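Local coordinates for protein mannose-specific lectin 3 chain 2 (PDB 3MEZ) that probably binds mannose, as one of two kinds of bulb-type lectin domain in a heterotetrameric plant lectin that is thought to agglutinate cells weakly, at residues 20-28 against 92-100; 50-60 against 71-80. All blocks are in the same frame, centred on the assembly; numbering follows the deposited sequence.

Interaction 1: residues 20-28 against 92-100; sequences QLATRDYSL and VLILQINGQ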
# COMPACT_ATOMS: atom_id res chain seq x y z
N GLN B 20 -10.21 4.57 -1.72
CA GLN B 20 -10.52 5.87 -2.25
C GLN B 20 -9.57 6.99 -1.88
O GLN B 20 -8.82 6.90 -0.94
CB GLN B 20 -11.93 6.28 -1.88
CG GLN B 20 -12.11 6.57 -0.43
CD GLN B 20 -13.53 6.99 -0.05
OE1 GLN B 20 -14.48 6.35 -0.38
NE2 GLN B 20 -13.62 8.04 0.67
N LEU B 21 -9.66 8.04 -2.67
CA LEU B 21 -9.24 9.36 -2.30
C LEU B 21 -10.48 10.13 -1.93
O LEU B 21 -11.52 9.87 -2.46
CB LEU B 21 -8.54 10.07 -3.42
CG LEU B 21 -7.34 9.48 -4.12
CD1 LEU B 21 -6.82 10.33 -5.17
CD2 LEU B 21 -6.27 9.10 -3.18
N ALA B 22 -10.35 11.05 -0.99
CA ALA B 22 -11.44 11.83 -0.48
C ALA B 22 -11.03 13.24 -0.13
O ALA B 22 -9.99 13.42 0.42
CB ALA B 22 -11.97 11.18 0.73
N THR B 23 -11.87 14.21 -0.45
CA THR B 23 -11.81 15.55 0.11
C THR B 23 -13.18 16.20 0.10
O THR B 23 -13.89 16.10 -0.84
CB THR B 23 -10.78 16.43 -0.59
OG1 THR B 23 -10.67 17.67 0.10
CG2 THR B 23 -11.17 16.73 -1.93
N ARG B 24 -13.52 16.85 1.19
CA ARG B 24 -14.84 17.42 1.38
C ARG B 24 -15.86 16.32 1.13
O ARG B 24 -15.74 15.31 1.69
CB ARG B 24 -15.06 18.64 0.52
CG ARG B 24 -14.03 19.67 0.73
CD ARG B 24 -14.37 21.05 0.16
NE ARG B 24 -13.38 22.06 0.48
CZ ARG B 24 -13.39 23.29 0.01
NH1 ARG B 24 -14.30 23.68 -0.80
NH2 ARG B 24 -12.48 24.14 0.36
N ASP B 25 -16.84 16.56 0.27
CA ASP B 25 -17.82 15.58 -0.08
C ASP B 25 -17.51 14.77 -1.33
O ASP B 25 -18.30 14.02 -1.76
CB ASP B 25 -19.24 16.16 -0.12
CG ASP B 25 -19.40 17.30 -1.08
OD1 ASP B 25 -18.41 17.87 -1.53
OD2 ASP B 25 -20.54 17.65 -1.35
N TYR B 26 -16.32 14.96 -1.88
CA TYR B 26 -15.83 14.25 -3.05
C TYR B 26 -15.06 12.99 -2.67
O TYR B 26 -14.36 12.96 -1.72
CB TYR B 26 -14.91 15.12 -3.89
CG TYR B 26 -15.50 16.38 -4.41
CD1 TYR B 26 -15.19 17.58 -3.86
CD2 TYR B 26 -16.37 16.38 -5.46
CE1 TYR B 26 -15.72 18.72 -4.33
CE2 TYR B 26 -16.90 17.51 -5.94
CZ TYR B 26 -16.58 18.68 -5.37
OH TYR B 26 -17.12 19.81 -5.83
N SER B 27 -15.23 11.96 -3.46
CA SER B 27 -14.40 10.78 -3.41
C SER B 27 -14.05 10.20 -4.79
O SER B 27 -14.84 10.23 -5.67
CB SER B 27 -15.07 9.73 -2.55
OG SER B 27 -16.31 9.35 -3.06
N LEU B 28 -12.86 9.68 -4.93
CA LEU B 28 -12.53 8.88 -6.08
C LEU B 28 -12.34 7.47 -5.64
O LEU B 28 -11.38 7.20 -5.01
CB LEU B 28 -11.22 9.37 -6.64
CG LEU B 28 -10.76 9.45 -8.09
CD1 LEU B 28 -9.36 9.07 -8.25
CD2 LEU B 28 -11.62 8.77 -9.07
N VAL B 92 1.90 12.94 -9.29
CA VAL B 92 0.96 12.96 -8.24
C VAL B 92 -0.45 13.15 -8.80
O VAL B 92 -0.65 13.89 -9.69
CB VAL B 92 1.41 14.01 -7.23
CG1 VAL B 92 0.75 15.30 -7.42
CG2 VAL B 92 1.37 13.51 -5.93
N LEU B 93 -1.38 12.39 -8.29
CA LEU B 93 -2.80 12.52 -8.58
C LEU B 93 -3.41 13.14 -7.33
O LEU B 93 -3.35 12.56 -6.28
CB LEU B 93 -3.43 11.17 -8.79
CG LEU B 93 -4.74 10.82 -9.50
CD1 LEU B 93 -5.64 9.82 -8.83
CD2 LEU B 93 -5.51 11.98 -9.99
N ILE B 94 -3.98 14.31 -7.49
CA ILE B 94 -4.61 15.02 -6.41
C ILE B 94 -6.13 15.13 -6.58
O ILE B 94 -6.60 15.56 -7.57
CB ILE B 94 -4.05 16.44 -6.29
CG1 ILE B 94 -2.53 16.44 -6.16
CG2 ILE B 94 -4.62 17.14 -5.12
CD1 ILE B 94 -1.94 17.72 -6.22
N LEU B 95 -6.87 14.75 -5.56
CA LEU B 95 -8.28 15.01 -5.57
C LEU B 95 -8.49 16.37 -4.94
O LEU B 95 -8.41 16.52 -3.77
CB LEU B 95 -9.08 13.95 -4.84
CG LEU B 95 -10.59 14.07 -4.84
CD1 LEU B 95 -11.15 13.96 -6.21
CD2 LEU B 95 -11.24 13.08 -3.93
N GLN B 96 -8.70 17.34 -5.79
CA GLN B 96 -8.79 18.74 -5.40
C GLN B 96 -10.12 19.22 -4.80
O GLN B 96 -11.14 18.71 -5.08
CB GLN B 96 -8.38 19.65 -6.56
CG GLN B 96 -7.17 19.27 -7.29
CD GLN B 96 -6.80 20.22 -8.38
OE1 GLN B 96 -7.61 20.96 -8.87
NE2 GLN B 96 -5.57 20.17 -8.78
N ILE B 97 -10.04 20.31 -4.06
CA ILE B 97 -11.20 20.91 -3.44
C ILE B 97 -12.23 21.45 -4.42
O ILE B 97 -13.33 21.58 -4.08
CB ILE B 97 -10.86 22.01 -2.44
CG1 ILE B 97 -10.12 23.12 -3.12
CG2 ILE B 97 -10.09 21.48 -1.27
CD1 ILE B 97 -10.12 24.34 -2.41
N ASN B 98 -11.83 21.68 -5.65
CA ASN B 98 -12.71 22.13 -6.70
C ASN B 98 -13.44 21.00 -7.44
O ASN B 98 -14.08 21.22 -8.42
CB ASN B 98 -11.99 23.04 -7.70
CG ASN B 98 -11.06 22.27 -8.63
OD1 ASN B 98 -10.75 21.15 -8.40
ND2 ASN B 98 -10.66 22.90 -9.68
N GLY B 99 -13.30 19.78 -6.93
CA GLY B 99 -13.93 18.61 -7.47
C GLY B 99 -13.27 17.88 -8.63
O GLY B 99 -13.79 16.97 -9.16
N GLN B 100 -12.09 18.30 -9.01
CA GLN B 100 -11.38 17.67 -10.09
C GLN B 100 -10.30 16.80 -9.55
O GLN B 100 -9.65 17.16 -8.62
CB GLN B 100 -10.73 18.69 -11.01
CG GLN B 100 -11.65 19.42 -11.86
CD GLN B 100 -11.03 20.55 -12.56
OE1 GLN B 100 -10.14 20.39 -13.34
NE2 GLN B 100 -11.53 21.70 -12.30
O HOH W 1 -16.21 22.05 -4.80
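L95 meets L21, T23 and Y26 where two of the three sheets of the beta-prism II fold of bulb-type lectins pack together in the core. The hairpin 20-28 and strand 92-95 belong to different sheets: strand axes 20-23 and 92-95 approach to 7.4 Å at 48°, and no hydrogen bond joins the segments. L95 carries the largest share of the buried surface. Its CG lies anti to the backbone N (chi1 -177°), which directs the branch at the hairpin, where CD2 lies 3.5 Å from L21 O, with A22 CA, S27 CA and L28 N also around it. Deeper in, L93 CD1 meets L28 CD1 tip to tip at 3.8 Å and L21 CD1 at 3.9 Å. T23 turns CG2 onto the backbone of L95, 3.3 Å from L95 O, while its OG1 is hydrogen-bonded to D1 of the neighbouring chain 1 subunit.

Beyond the core, the type II' turn T23-Y26 of the hairpin packs on the type I turn Q96-G99. G99 CA sits over one face of the Y26 ring, 3.5 Å from its centroid and 16° off the normal, a CH-pi contact. I97 CB lies 3.7 Å above the centre of the R24 guanidinium, which the extended R24 side chain carries out to the exposed end of the contact. L95 and L28 also rest on L38 of strand 36-40, which continues the hairpin's sheet. At the edge of the Y26 ring, in its plane, a water lies 2.6 Å from Y26 OH and donates to I97 O.

Interaction 2: residues 50-60 against 71-80; sequences SGTSGRGQHCF and ITDDRLNTVF. Unlike the reference sequence in segment 71-80: T78 (reference Ser). With FMT (formic acid), chain I.
Two backbone hydrogen bonds pair F60 with T72: F60 N to T72 O and T72 N to F60 O, each 2.8 Å with an angle of 165° at the hydrogen. Such reciprocal bonding defines an antiparallel hydrogen-bonded pair, and C59 CA adds a CA-H...O contact to T72 O at 3.2 Å. Side by side on one face of the sheet, the two side chains form a CH-pi contact, T72 CB lying 3.8 Å from the centroid of the F60 ring. T72 OG1, buried here, has no partner in the model. Farther along, D74 N donates to O1 of a formic acid molecule at 2.7 Å, beside G56, Q57 and H58; its carbon is implausibly close to the amide nitrogens of Q57 and H58, so its exact pose is doubtful, and it probably comes from the crystallisation liquor.

At the other end the loop wraps the classic bulge in which V79 and F80 both face I71. V79 CG1, anti to the backbone N (chi1 171°), reaches both T52 CG2 and R55 CB at 3.6 Å. S50 CB sits over one face of the F80 ring, offset toward its rim, in a CH-pi contact, and I71 CD1 ends near S50 OG. T52 OG1 is hydrogen-bonded to C34 O, and C59 is joined to C34 by the disulfide. D74 forms a salt bridge with R62 of the second subunit, a copy of this chain. The contact thus ties the loop between strands 45-49 and 60-63 to strands 69-72 and 78-81, with F60 also touching V14 and Y16 of strand 14-16.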
# COMPACT_ATOMS: atom_id res chain seq x y z
N SER B 50 -14.77 5.80 -15.19
CA SER B 50 -14.10 5.13 -16.26
C SER B 50 -15.08 4.35 -17.12
O SER B 50 -14.80 4.05 -18.22
CB SER B 50 -12.99 4.24 -15.74
OG SER B 50 -13.49 3.28 -14.92
N GLY B 51 -16.24 4.06 -16.59
CA GLY B 51 -17.19 3.19 -17.23
C GLY B 51 -16.69 1.80 -17.54
O GLY B 51 -16.88 1.31 -18.60
N THR B 52 -16.00 1.19 -16.58
CA THR B 52 -15.42 -0.11 -16.76
C THR B 52 -16.00 -1.12 -15.81
O THR B 52 -15.38 -2.07 -15.51
CB THR B 52 -13.91 -0.10 -16.63
OG1 THR B 52 -13.55 0.53 -15.43
CG2 THR B 52 -13.29 0.62 -17.78
N SER B 53 -17.21 -0.88 -15.36
CA SER B 53 -17.89 -1.80 -14.48
C SER B 53 -18.09 -3.14 -15.12
O SER B 53 -18.46 -3.22 -16.26
CB SER B 53 -19.22 -1.19 -14.14
OG SER B 53 -20.09 -2.11 -13.63
N GLY B 54 -17.83 -4.21 -14.39
CA GLY B 54 -17.94 -5.56 -14.89
C GLY B 54 -16.77 -6.08 -15.69
O GLY B 54 -16.77 -7.19 -16.16
N ARG B 55 -15.76 -5.27 -15.85
CA ARG B 55 -14.54 -5.68 -16.49
C ARG B 55 -13.62 -6.60 -15.69
O ARG B 55 -12.69 -7.13 -16.22
CB ARG B 55 -13.76 -4.49 -17.03
CG ARG B 55 -14.34 -3.88 -18.25
CD ARG B 55 -13.71 -4.41 -19.51
NE ARG B 55 -14.11 -3.69 -20.71
CZ ARG B 55 -13.40 -3.60 -21.84
NH1 ARG B 55 -12.22 -4.20 -21.96
NH2 ARG B 55 -13.88 -2.92 -22.88
N GLY B 56 -13.79 -6.68 -14.39
CA GLY B 56 -13.01 -7.62 -13.61
C GLY B 56 -13.44 -7.71 -12.16
O GLY B 56 -14.02 -6.81 -11.67
N GLN B 57 -13.12 -8.79 -11.46
CA GLN B 57 -13.36 -8.78 -10.04
C GLN B 57 -12.15 -8.48 -9.12
O GLN B 57 -12.33 -8.38 -7.95
CB GLN B 57 -14.10 -10.03 -9.57
CG GLN B 57 -14.39 -11.04 -10.61
CD GLN B 57 -15.04 -12.30 -10.04
OE1 GLN B 57 -14.56 -13.42 -10.24
NE2 GLN B 57 -16.14 -12.11 -9.33
N HIS B 58 -10.96 -8.38 -9.68
CA HIS B 58 -9.77 -8.05 -8.90
C HIS B 58 -8.97 -6.88 -9.51
O HIS B 58 -7.78 -6.90 -9.49
CB HIS B 58 -8.87 -9.28 -8.66
CG HIS B 58 -9.60 -10.48 -8.13
ND1 HIS B 58 -9.83 -11.61 -8.88
CD2 HIS B 58 -10.15 -10.73 -6.93
CE1 HIS B 58 -10.49 -12.48 -8.16
NE2 HIS B 58 -10.70 -11.97 -6.98
N CYS B 59 -9.66 -5.90 -10.07
CA CYS B 59 -9.03 -4.76 -10.73
C CYS B 59 -8.33 -3.81 -9.79
O CYS B 59 -8.73 -3.69 -8.67
CB CYS B 59 -10.04 -3.98 -11.57
SG CYS B 59 -10.71 -4.91 -12.84
N PHE B 60 -7.26 -3.22 -10.26
CA PHE B 60 -6.54 -2.20 -9.53
C PHE B 60 -6.20 -1.01 -10.39
O PHE B 60 -5.98 -1.14 -11.55
CB PHE B 60 -5.29 -2.75 -8.81
CG PHE B 60 -4.17 -3.18 -9.69
CD1 PHE B 60 -4.15 -4.44 -10.22
CD2 PHE B 60 -3.11 -2.36 -9.94
CE1 PHE B 60 -3.15 -4.85 -10.98
CE2 PHE B 60 -2.10 -2.78 -10.71
CZ PHE B 60 -2.12 -4.05 -11.24
N ILE B 71 -6.16 1.20 -15.21
CA ILE B 71 -6.94 0.23 -14.51
C ILE B 71 -6.63 -1.14 -15.09
O ILE B 71 -6.79 -1.39 -16.24
CB ILE B 71 -8.44 0.48 -14.61
CG1 ILE B 71 -8.78 1.86 -14.12
CG2 ILE B 71 -9.15 -0.50 -13.82
CD1 ILE B 71 -10.16 2.23 -14.30
N THR B 72 -6.16 -2.02 -14.22
CA THR B 72 -5.54 -3.26 -14.56
C THR B 72 -6.26 -4.42 -13.91
O THR B 72 -6.64 -4.33 -12.80
CB THR B 72 -4.08 -3.24 -14.09
OG1 THR B 72 -3.43 -2.06 -14.57
CG2 THR B 72 -3.35 -4.42 -14.57
N ASP B 73 -6.46 -5.48 -14.64
CA ASP B 73 -7.04 -6.69 -14.09
C ASP B 73 -6.03 -7.67 -13.48
O ASP B 73 -4.87 -7.47 -13.58
CB ASP B 73 -7.99 -7.38 -15.07
CG ASP B 73 -7.28 -8.07 -16.20
OD1 ASP B 73 -6.10 -8.21 -16.23
OD2 ASP B 73 -7.98 -8.44 -17.11
N ASP B 74 -6.51 -8.75 -12.92
CA ASP B 74 -5.63 -9.72 -12.26
C ASP B 74 -4.61 -10.30 -13.22
O ASP B 74 -3.54 -10.66 -12.81
CB ASP B 74 -6.40 -10.82 -11.58
CG ASP B 74 -5.54 -11.63 -10.63
OD1 ASP B 74 -5.47 -12.82 -10.81
OD2 ASP B 74 -4.95 -11.06 -9.73
N ARG B 75 -4.94 -10.35 -14.49
CA ARG B 75 -4.08 -10.94 -15.49
C ARG B 75 -3.08 -9.93 -16.01
O ARG B 75 -2.33 -10.21 -16.86
CB ARG B 75 -4.90 -11.53 -16.63
CG ARG B 75 -5.81 -12.64 -16.20
CD ARG B 75 -6.71 -13.09 -17.29
NE ARG B 75 -6.11 -12.86 -18.58
CZ ARG B 75 -5.15 -13.60 -19.13
NH1 ARG B 75 -4.67 -14.65 -18.50
NH2 ARG B 75 -4.66 -13.27 -20.33
N LEU B 76 -3.13 -8.75 -15.46
CA LEU B 76 -2.30 -7.64 -15.84
C LEU B 76 -2.66 -6.99 -17.18
O LEU B 76 -1.88 -6.28 -17.72
CB LEU B 76 -0.83 -7.98 -15.76
CG LEU B 76 -0.28 -8.38 -14.40
CD1 LEU B 76 1.15 -8.70 -14.49
CD2 LEU B 76 -0.48 -7.32 -13.40
N ASN B 77 -3.85 -7.25 -17.71
CA ASN B 77 -4.32 -6.54 -18.89
C ASN B 77 -4.90 -5.19 -18.46
O ASN B 77 -5.58 -5.11 -17.48
CB ASN B 77 -5.40 -7.30 -19.67
CG ASN B 77 -5.01 -8.73 -20.06
OD1 ASN B 77 -3.96 -8.96 -20.61
ND2 ASN B 77 -5.90 -9.65 -19.81
N THR B 78 -4.65 -4.15 -19.23
CA THR B 78 -5.18 -2.86 -18.90
C THR B 78 -6.56 -2.70 -19.49
O THR B 78 -6.75 -2.76 -20.65
CB THR B 78 -4.28 -1.76 -19.37
OG1 THR B 78 -4.32 -1.70 -20.78
CG2 THR B 78 -2.92 -2.04 -19.03
N VAL B 79 -7.52 -2.59 -18.62
CA VAL B 79 -8.90 -2.24 -18.85
C VAL B 79 -9.20 -0.79 -19.29
O VAL B 79 -10.16 -0.54 -19.98
CB VAL B 79 -9.68 -2.65 -17.62
CG1 VAL B 79 -11.01 -2.18 -17.64
CG2 VAL B 79 -9.73 -4.14 -17.57
N PHE B 80 -8.43 0.16 -18.79
CA PHE B 80 -8.59 1.57 -19.09
C PHE B 80 -7.26 2.25 -18.92
O PHE B 80 -6.59 1.97 -18.01
CB PHE B 80 -9.63 2.17 -18.14
CG PHE B 80 -9.60 3.66 -18.05
CD1 PHE B 80 -10.52 4.41 -18.73
CD2 PHE B 80 -8.70 4.31 -17.28
CE1 PHE B 80 -10.50 5.78 -18.64
CE2 PHE B 80 -8.69 5.64 -17.19
CZ PHE B 80 -9.59 6.38 -17.86
C FMT I . -10.33 -9.32 -12.40
O1 FMT I . -9.16 -8.99 -12.36
O2 FMT I . -10.63 -10.44 -12.80

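Overall arrangement
Interactions 1 and 2 lie on opposite sides of the chain's centre, their centres 21 Å apart and their nearest atoms about 7 Å apart, without touching. Together they involve all three sheets of one bulb-type lectin domain: 20-28 against 92-100 packs one sheet on another, whereas 50-60 against 71-80 fastens the exit of the hairpin's sheet onto the third. In sequence, both segments of interaction 2 fall between those of interaction 1, and strand 92-95 is the next strand after 78-81. Each approaches a different partner, chain 1 at interaction 1 and the second copy of this chain at interaction 2. Separate formic acid molecules lie near Q96 and H58, the latter about 4 Å from the H58 side chain between nearest atoms.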